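Local coordinates for rhamnonate dehydratase (Gibberella zeae PH-1, PDB 3FXG), which probably catalyses the magnesium-dependent dehydration of rhamnonate, as a member of the enolase superfamily, at residues 75-80 and 142-147. Sequence-based numbering, arbitrary orientation.
Sequences DGTVGF and DLLGKV
Asp142 OD2 takes the backbone N-H of Phe80 at 2.9 Å, a fairly straight bond (164°) that reaches the carboxylate on its anti side. The syn side of the same oxygen receives Lys146 NZ, 2.7 Å from Asp142 OD2, in a salt bridge between residues four apart, one turn along the helix. OD2 also sits over one face of the Phe80 ring, with the carboxylate and ring planes 51° apart. Extended beyond CG, the Lys146 chain runs past Val78 O and brings its ammonium 3.8 Å from the Phe80 ring centroid, an off-centre cation-pi contact. A weak bond joins Lys146 NZ to Val78 O, and a water bridges the same two atoms.

Gly79 lies against the helix backbone, its CA 3.6 Å from Leu143 N, closer than a side chain there would permit. Toward Val147 the contact turns apolar: Thr77 CG2, anti to its own backbone N, packs 3.6 Å from Lys146 CB and also meets Leu143 CD1 and Val147 CG2. Asp75 steadies Thr77 through an Asx turn, OD1 accepting Thr77 N, while Thr77 OG1 donates to Asp75 OD2.

Farther out, Leu143 reaches Ile71 and Ala73 of the neighbouring strand, and Asp142 OD1 accepts from Phe385 N. This packs helix 128-148 on the antiparallel sheet of the enolase-type N-terminal domain. With two N-H donors on one oxygen, Asp142 is probably ionised, its charge balanced by Lys146.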
loop_
_atom_site.group_PDB
_atom_site.type_symbol
_atom_site.label_atom_id
_atom_site.label_comp_id
_atom_site.label_asym_id
_atom_site.label_seq_id
_atom_site.Cartn_x
_atom_site.Cartn_y
_atom_site.Cartn_z
ATOM N N ASP A 75 -55.383 -11.710 7.926
ATOM C CA ASP A 75 -56.550 -10.905 7.577
ATOM C C ASP A 75 -57.022 -11.240 6.163
ATOM O O ASP A 75 -57.951 -10.619 5.641
ATOM C CB ASP A 75 -56.218 -9.413 7.677
ATOM C CG ASP A 75 -55.292 -8.947 6.573
ATOM O OD1 ASP A 75 -54.520 -9.777 6.051
ATOM O OD2 ASP A 75 -55.328 -7.746 6.236
ATOM N N GLY A 76 -56.376 -12.226 5.551
ATOM C CA GLY A 76 -56.741 -12.628 4.204
ATOM C C GLY A 76 -55.972 -11.911 3.107
ATOM O O GLY A 76 -56.081 -12.270 1.934
ATOM N N THR A 77 -55.197 -10.896 3.472
ATOM C CA THR A 77 -54.424 -10.159 2.478
ATOM C C THR A 77 -53.318 -11.062 1.951
ATOM O O THR A 77 -52.692 -11.796 2.715
ATOM C CB THR A 77 -53.792 -8.890 3.078
ATOM O OG1 THR A 77 -54.813 -8.092 3.693
ATOM C CG2 THR A 77 -53.105 -8.075 1.987
ATOM N N VAL A 78 -53.086 -11.014 0.643
ATOM C CA VAL A 78 -52.060 -11.844 0.028
ATOM C C VAL A 78 -51.043 -11.034 -0.762
ATOM O O VAL A 78 -51.396 -10.250 -1.644
ATOM C CB VAL A 78 -52.678 -12.899 -0.931
ATOM C CG1 VAL A 78 -51.570 -13.741 -1.566
ATOM C CG2 VAL A 78 -53.654 -13.798 -0.173
ATOM N N GLY A 79 -49.774 -11.227 -0.431
ATOM C CA GLY A 79 -48.718 -10.543 -1.145
ATOM C C GLY A 79 -48.029 -11.601 -1.977
ATOM O O GLY A 79 -47.975 -12.760 -1.570
ATOM N N PHE A 80 -47.513 -11.228 -3.142
ATOM C CA PHE A 80 -46.832 -12.199 -3.983
ATOM C C PHE A 80 -45.730 -11.578 -4.831
ATOM O O PHE A 80 -45.634 -10.358 -4.957
ATOM C CB PHE A 80 -47.848 -12.932 -4.877
ATOM C CG PHE A 80 -48.707 -12.018 -5.707
ATOM C CD1 PHE A 80 -48.180 -11.342 -6.803
ATOM C CD2 PHE A 80 -50.052 -11.837 -5.395
ATOM C CE1 PHE A 80 -48.979 -10.497 -7.579
ATOM C CE2 PHE A 80 -50.860 -10.993 -6.164
ATOM C CZ PHE A 80 -50.319 -10.324 -7.258
ATOM N N ASP A 142 -44.739 -6.782 -0.974
ATOM C CA ASP A 142 -46.004 -6.643 -1.694
ATOM C C ASP A 142 -47.135 -6.716 -0.668
ATOM O O ASP A 142 -48.084 -5.935 -0.715
ATOM C CB ASP A 142 -46.149 -7.770 -2.729
ATOM C CG ASP A 142 -47.360 -7.583 -3.642
ATOM O OD1 ASP A 142 -47.481 -6.513 -4.278
ATOM O OD2 ASP A 142 -48.186 -8.518 -3.734
ATOM N N LEU A 143 -47.019 -7.658 0.264
ATOM C CA LEU A 143 -48.013 -7.838 1.317
ATOM C C LEU A 143 -48.108 -6.598 2.208
ATOM O O LEU A 143 -49.204 -6.147 2.546
ATOM C CB LEU A 143 -47.652 -9.060 2.171
ATOM C CG LEU A 143 -48.449 -9.290 3.458
ATOM C CD1 LEU A 143 -49.918 -9.519 3.123
ATOM C CD2 LEU A 143 -47.873 -10.489 4.201
ATOM N N LEU A 144 -46.958 -6.049 2.592
ATOM C CA LEU A 144 -46.937 -4.864 3.439
ATOM C C LEU A 144 -47.633 -3.689 2.761
ATOM O O LEU A 144 -48.393 -2.954 3.396
ATOM C CB LEU A 144 -45.494 -4.480 3.794
ATOM C CG LEU A 144 -44.748 -5.447 4.720
ATOM C CD1 LEU A 144 -43.318 -4.962 4.924
ATOM C CD2 LEU A 144 -45.477 -5.545 6.060
ATOM N N GLY A 145 -47.374 -3.514 1.470
ATOM C CA GLY A 145 -48.003 -2.428 0.744
ATOM C C GLY A 145 -49.507 -2.619 0.662
ATOM O O GLY A 145 -50.271 -1.660 0.775
ATOM N N LYS A 146 -49.939 -3.863 0.475
ATOM C CA LYS A 146 -51.363 -4.157 0.372
ATOM C C LYS A 146 -52.092 -3.968 1.695
ATOM O O LYS A 146 -53.203 -3.438 1.723
ATOM C CB LYS A 146 -51.566 -5.576 -0.170
ATOM C CG LYS A 146 -51.294 -5.645 -1.662
ATOM C CD LYS A 146 -51.250 -7.055 -2.205
ATOM C CE LYS A 146 -51.025 -7.015 -3.710
ATOM N NZ LYS A 146 -50.841 -8.365 -4.308
ATOM N N VAL A 147 -51.468 -4.377 2.795
ATOM C CA VAL A 147 -52.095 -4.211 4.099
ATOM C C VAL A 147 -52.274 -2.729 4.432
ATOM O O VAL A 147 -53.315 -2.326 4.949
ATOM C CB VAL A 147 -51.270 -4.889 5.216
ATOM C CG1 VAL A 147 -51.870 -4.560 6.583
ATOM C CG2 VAL A 147 -51.260 -6.400 5.003
HETATM O O HOH W 1 -53.136 -9.677 -3.581
#